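Local coordinates for G/U mismatch-specific DNA glycosylase (Deinococcus radiodurans, PDB 2C2Q), which belongs to the uracil-DNA glycosylase superfamily, as a mismatch-specific member built on a mixed beta-sheet flanked by helices, at residues G79-G91 with E99-E111. The protein carries 1 engineered substitution. Residues are numbered along the deposited sequence; the frame is centred on the assembly and turned at random.
Sequences GLGLTDVAKRHSG and EAWRPDELRRKVE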
loop_
_atom_site.group_PDB
_atom_site.type_symbol
_atom_site.label_atom_id
_atom_site.label_comp_id
_atom_site.label_asym_id
_atom_site.label_seq_id
_atom_site.Cartn_x
_atom_site.Cartn_y
_atom_site.Cartn_z
ATOM N N GLY A 79 -8.234 9.357 5.388
ATOM C CA GLY A 79 -7.006 9.076 6.112
ATOM C C GLY A 79 -6.079 8.015 5.507
ATOM O O GLY A 79 -5.176 7.510 6.171
ATOM N N LEU A 80 -6.258 7.756 4.213
ATOM C CA LEU A 80 -5.465 6.752 3.503
ATOM C C LEU A 80 -4.534 7.424 2.474
ATOM O O LEU A 80 -4.919 8.425 1.852
ATOM C CB LEU A 80 -6.357 5.771 2.757
ATOM C CG LEU A 80 -6.730 4.480 3.538
ATOM C CD1 LEU A 80 -7.395 4.882 4.917
ATOM C CD2 LEU A 80 -7.614 3.619 2.692
ATOM N N GLY A 81 -3.359 6.843 2.321
ATOM C CA GLY A 81 -2.389 7.214 1.261
ATOM C C GLY A 81 -1.883 5.997 0.501
ATOM O O GLY A 81 -2.261 4.834 0.800
ATOM N N LEU A 82 -0.967 6.243 -0.435
ATOM C CA LEU A 82 -0.552 5.226 -1.376
ATOM C C LEU A 82 0.882 5.472 -1.801
ATOM O O LEU A 82 1.296 6.652 -2.035
ATOM C CB LEU A 82 -1.385 5.240 -2.676
ATOM C CG LEU A 82 -2.875 4.863 -2.549
ATOM C CD1 LEU A 82 -3.548 5.189 -3.837
ATOM C CD2 LEU A 82 -2.893 3.303 -2.215
ATOM N N THR A 83 1.607 4.394 -1.924
ATOM C CA THR A 83 2.889 4.386 -2.679
ATOM C C THR A 83 3.218 2.928 -3.094
ATOM O O THR A 83 2.412 2.042 -2.857
ATOM C CB THR A 83 4.038 5.042 -1.857
ATOM O OG1 THR A 83 5.246 5.093 -2.645
ATOM C CG2 THR A 83 4.382 4.222 -0.579
ATOM N N ASP A 84 4.405 2.690 -3.640
ATOM C CA ASP A 84 4.850 1.358 -4.034
ATOM C C ASP A 84 6.335 1.218 -3.759
ATOM O O ASP A 84 7.052 2.214 -3.740
ATOM C CB ASP A 84 4.648 1.153 -5.531
ATOM C CG ASP A 84 3.173 0.971 -5.925
ATOM O OD1 ASP A 84 2.393 0.282 -5.196
ATOM O OD2 ASP A 84 2.726 1.427 -7.008
ATOM N N VAL A 85 6.801 -0.009 -3.661
ATOM C CA VAL A 85 8.245 -0.221 -3.447
ATOM C C VAL A 85 9.031 0.187 -4.686
ATOM O O VAL A 85 10.148 0.721 -4.592
ATOM C CB VAL A 85 8.517 -1.689 -3.044
ATOM C CG1 VAL A 85 10.010 -1.912 -2.714
ATOM C CG2 VAL A 85 7.613 -2.113 -1.839
ATOM N N ALA A 86 8.473 -0.080 -5.863
ATOM C CA ALA A 86 9.056 0.330 -7.144
ATOM C C ALA A 86 8.184 1.433 -7.806
ATOM O O ALA A 86 6.997 1.205 -8.116
ATOM C CB ALA A 86 9.190 -0.847 -8.046
ATOM N N LYS A 87 8.767 2.614 -8.021
ATOM C CA LYS A 87 7.993 3.751 -8.504
ATOM C C LYS A 87 8.298 4.167 -9.972
ATOM O O LYS A 87 7.568 4.931 -10.555
ATOM C CB LYS A 87 8.256 4.941 -7.604
ATOM C CG LYS A 87 7.594 4.840 -6.231
ATOM C CD LYS A 87 6.026 4.768 -6.291
ATOM C CE LYS A 87 5.437 5.950 -7.042
ATOM N NZ LYS A 87 3.946 6.128 -6.815
ATOM N N ARG A 88 9.455 3.728 -10.472
ATOM C CA ARG A 88 9.936 4.133 -11.800
ATOM C C ARG A 88 9.801 3.055 -12.868
ATOM O O ARG A 88 10.261 3.272 -14.014
ATOM C CB ARG A 88 11.439 4.501 -11.682
ATOM C CG ARG A 88 11.687 5.697 -10.715
ATOM C CD ARG A 88 13.163 6.179 -10.693
ATOM N NE ARG A 88 13.364 7.349 -9.829
ATOM C CZ ARG A 88 13.400 7.292 -8.486
ATOM N NH1 ARG A 88 13.222 6.140 -7.842
ATOM N NH2 ARG A 88 13.625 8.403 -7.781
ATOM N N HIS A 89 9.220 1.897 -12.509
ATOM C CA HIS A 89 9.054 0.800 -13.437
ATOM C C HIS A 89 7.660 0.213 -13.205
ATOM O O HIS A 89 7.118 0.303 -12.110
ATOM C CB HIS A 89 10.087 -0.315 -13.159
ATOM C CG HIS A 89 11.527 0.125 -13.283
ATOM N ND1 HIS A 89 12.193 0.806 -12.281
ATOM C CD2 HIS A 89 12.420 -0.023 -14.297
ATOM C CE1 HIS A 89 13.441 1.051 -12.671
ATOM N NE2 HIS A 89 13.599 0.566 -13.897
ATOM N N SER A 90 7.123 -0.431 -14.247
ATOM C CA SER A 90 5.841 -1.086 -14.147
ATOM C C SER A 90 5.949 -2.513 -14.622
ATOM O O SER A 90 6.904 -2.884 -15.337
ATOM C CB SER A 90 4.806 -0.312 -14.964
ATOM O OG SER A 90 5.036 -0.393 -16.384
ATOM N N GLY A 91 4.956 -3.305 -14.249
ATOM C CA GLY A 91 4.835 -4.674 -14.738
ATOM C C GLY A 91 4.721 -5.603 -13.551
ATOM O O GLY A 91 4.539 -5.144 -12.392
ATOM N N GLU A 99 17.051 -3.149 -10.044
ATOM C CA GLU A 99 17.162 -1.768 -9.590
ATOM C C GLU A 99 15.788 -1.076 -9.400
ATOM O O GLU A 99 15.706 0.016 -8.880
ATOM C CB GLU A 99 18.040 -0.959 -10.566
ATOM C CG GLU A 99 17.521 -0.918 -11.987
ATOM C CD GLU A 99 18.046 -2.049 -12.895
ATOM O OE1 GLU A 99 18.368 -3.208 -12.454
ATOM O OE2 GLU A 99 18.118 -1.762 -14.095
ATOM N N ALA A 100 14.709 -1.746 -9.837
ATOM C CA ALA A 100 13.368 -1.172 -9.668
ATOM C C ALA A 100 12.953 -0.961 -8.191
ATOM O O ALA A 100 12.238 -0.001 -7.894
ATOM C CB ALA A 100 12.304 -2.078 -10.357
ATOM N N TRP A 101 13.388 -1.844 -7.313
ATOM C CA TRP A 101 12.929 -1.907 -5.936
ATOM C C TRP A 101 13.692 -0.902 -5.094
ATOM O O TRP A 101 14.932 -1.021 -4.972
ATOM C CB TRP A 101 13.185 -3.286 -5.360
ATOM C CG TRP A 101 12.654 -4.409 -6.161
ATOM C CD1 TRP A 101 13.347 -5.229 -7.028
ATOM C CD2 TRP A 101 11.287 -4.856 -6.192
ATOM N NE1 TRP A 101 12.493 -6.149 -7.594
ATOM C CE2 TRP A 101 11.221 -5.952 -7.104
ATOM C CE3 TRP A 101 10.112 -4.433 -5.553
ATOM C CZ2 TRP A 101 10.039 -6.642 -7.366
ATOM C CZ3 TRP A 101 8.909 -5.152 -5.813
ATOM C CH2 TRP A 101 8.890 -6.218 -6.727
ATOM N N ARG A 102 12.969 0.045 -4.478
ATOM C CA ARG A 102 13.599 1.080 -3.623
ATOM C C ARG A 102 12.974 1.192 -2.226
ATOM O O ARG A 102 12.379 2.239 -1.892
ATOM C CB ARG A 102 13.680 2.453 -4.337
ATOM C CG ARG A 102 14.410 2.436 -5.698
ATOM C CD ARG A 102 15.912 2.094 -5.549
ATOM N NE ARG A 102 16.483 3.036 -4.575
ATOM C CZ ARG A 102 16.905 4.284 -4.891
ATOM N NH1 ARG A 102 16.856 4.723 -6.158
ATOM N NH2 ARG A 102 17.344 5.100 -3.941
ATOM N N PRO A 103 13.063 0.114 -1.418
ATOM C CA PRO A 103 12.513 0.092 -0.066
ATOM C C PRO A 103 13.167 1.198 0.822
ATOM O O PRO A 103 12.587 1.604 1.828
ATOM C CB PRO A 103 12.859 -1.321 0.462
ATOM C CG PRO A 103 13.982 -1.824 -0.399
ATOM C CD PRO A 103 13.800 -1.127 -1.735
ATOM N N ASP A 104 14.349 1.656 0.412
ATOM C CA ASP A 104 15.094 2.727 1.054
ATOM C C ASP A 104 14.358 4.050 0.900
ATOM O O ASP A 104 14.107 4.707 1.891
ATOM C CB ASP A 104 16.537 2.795 0.518
ATOM C CG ASP A 104 16.622 3.034 -0.996
ATOM O OD1 ASP A 104 15.940 2.289 -1.764
ATOM O OD2 ASP A 104 17.338 3.932 -1.514
ATOM N N GLU A 105 13.926 4.376 -0.324
ATOM C CA GLU A 105 13.056 5.542 -0.552
ATOM C C GLU A 105 11.719 5.425 0.169
ATOM O O GLU A 105 11.204 6.416 0.679
ATOM C CB GLU A 105 12.852 5.777 -2.049
ATOM C CG GLU A 105 14.109 6.262 -2.764
ATOM C CD GLU A 105 13.876 6.631 -4.201
ATOM O OE1 GLU A 105 13.073 5.957 -4.900
ATOM O OE2 GLU A 105 14.509 7.613 -4.642
ATOM N N LEU A 106 11.158 4.215 0.230
ATOM C CA LEU A 106 9.924 3.994 0.991
ATOM C C LEU A 106 10.182 4.344 2.465
ATOM O O LEU A 106 9.411 5.039 3.081
ATOM C CB LEU A 106 9.473 2.525 0.888
ATOM C CG LEU A 106 8.305 2.059 1.759
ATOM C CD1 LEU A 106 7.069 2.947 1.538
ATOM C CD2 LEU A 106 8.035 0.579 1.407
ATOM N N ARG A 107 11.271 3.809 3.006
ATOM C CA ARG A 107 11.543 4.001 4.433
ATOM C C ARG A 107 11.718 5.461 4.760
ATOM O O ARG A 107 11.200 5.912 5.766
ATOM C CB ARG A 107 12.744 3.180 4.824
ATOM C CG ARG A 107 12.406 1.713 5.148
ATOM C CD ARG A 107 13.698 0.872 5.399
ATOM N NE ARG A 107 13.459 -0.567 5.603
ATOM C CZ ARG A 107 13.080 -1.134 6.745
ATOM N NH1 ARG A 107 12.856 -0.396 7.841
ATOM N NH2 ARG A 107 12.894 -2.460 6.797
ATOM N N ARG A 108 12.381 6.214 3.892
ATOM C CA ARG A 108 12.513 7.676 4.090
ATOM C C ARG A 108 11.176 8.411 4.113
ATOM O O ARG A 108 10.967 9.310 4.914
ATOM C CB ARG A 108 13.402 8.297 3.036
ATOM C CG ARG A 108 14.842 7.867 3.174
ATOM C CD ARG A 108 15.725 8.122 1.915
ATOM N NE ARG A 108 15.700 9.499 1.425
ATOM C CZ ARG A 108 15.364 9.853 0.182
ATOM N NH1 ARG A 108 15.019 8.914 -0.708
ATOM N NH2 ARG A 108 15.369 11.144 -0.178
ATOM N N LYS A 109 10.264 8.012 3.221
ATOM C CA LYS A 109 8.943 8.554 3.221
ATOM C C LYS A 109 8.188 8.228 4.538
ATOM O O LYS A 109 7.450 9.031 5.031
ATOM C CB LYS A 109 8.171 8.035 1.995
ATOM C CG LYS A 109 8.723 8.559 0.659
ATOM C CD LYS A 109 8.155 7.730 -0.514
ATOM C CE LYS A 109 8.920 8.011 -1.747
ATOM N NZ LYS A 109 8.455 7.134 -2.916
ATOM N N VAL A 110 8.293 6.989 5.014
ATOM C CA VAL A 110 7.562 6.582 6.188
ATOM C C VAL A 110 8.043 7.402 7.402
ATOM O O VAL A 110 7.242 7.798 8.232
ATOM C CB VAL A 110 7.719 5.097 6.437
ATOM C CG1 VAL A 110 7.093 4.703 7.765
ATOM C CG2 VAL A 110 7.009 4.317 5.317
ATOM N N GLU A 111 9.340 7.638 7.430
ATOM C CA GLU A 111 10.001 8.374 8.531
ATOM C C GLU A 111 9.534 9.819 8.509
ATOM O O GLU A 111 9.342 10.434 9.548
ATOM C CB GLU A 111 11.521 8.332 8.366
ATOM C CG GLU A 111 12.270 9.266 9.347
ATOM C CD GLU A 111 11.869 9.081 10.816
ATOM O OE1 GLU A 111 11.642 7.922 11.256
ATOM O OE2 GLU A 111 11.782 10.100 11.557
HETATM O O HOH W 1 7.999 4.619 -1.970
HETATM O O HOH W 2 10.116 3.174 -3.112
HETATM O O HOH W 3 11.323 1.709 -9.805
HETATM O O HOH W 4 12.466 9.359 -5.192
#
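The backbone oxygen of V85 accepts a bond from R102 N over 2.9 Å, the donor standing above the carbonyl plane; a water lies 2.9 Å from V85 O and within bonding distance of R102 O, probably donating to one or the other. R102 is the N-cap residue of helix 103-113, so the loop that follows strand 80-84 is tied directly to the helix start. A second water links the N of R88 with the O of A100 and lies in the ring plane of H89 beside ND1, while the A100 methyl group packs against the same ring, CB to ND1 3.5 Å.

Along the helix's first turn, the extended R88 chain crosses E105 at about a right angle. NH1 of R88 donates almost straight (172°) to OE1 of E105 at 3.0 Å, in the guanidinium plane, whereas the bond from NH2 to OE2 is weak. R102 clasps D104 side-on through NE and NH2; E105 lies over its guanidinium face, offset toward the rim, a long charge-only pair that may help balance R88 and R102. E15 also pairs with R88.

V85 sends CG1 to the W101 ring edge, CE3 at 3.8 Å, because that branch stands opposite the main-chain nitrogen (chi1 -176°). Toward the strand, CG2 of T83 touches CD1 of L106 at 3.7 Å, and a water joins T83 OG1 to K109 NZ, both also bound by D20. Helix 103-113 lies over one sheet face in a beta-alpha-beta crossover from strand 80-84 to parallel strand 117-120, skipping 28-32; L106 and V110 pack on 117-120, and L106 also meets T129 of helix 123-130.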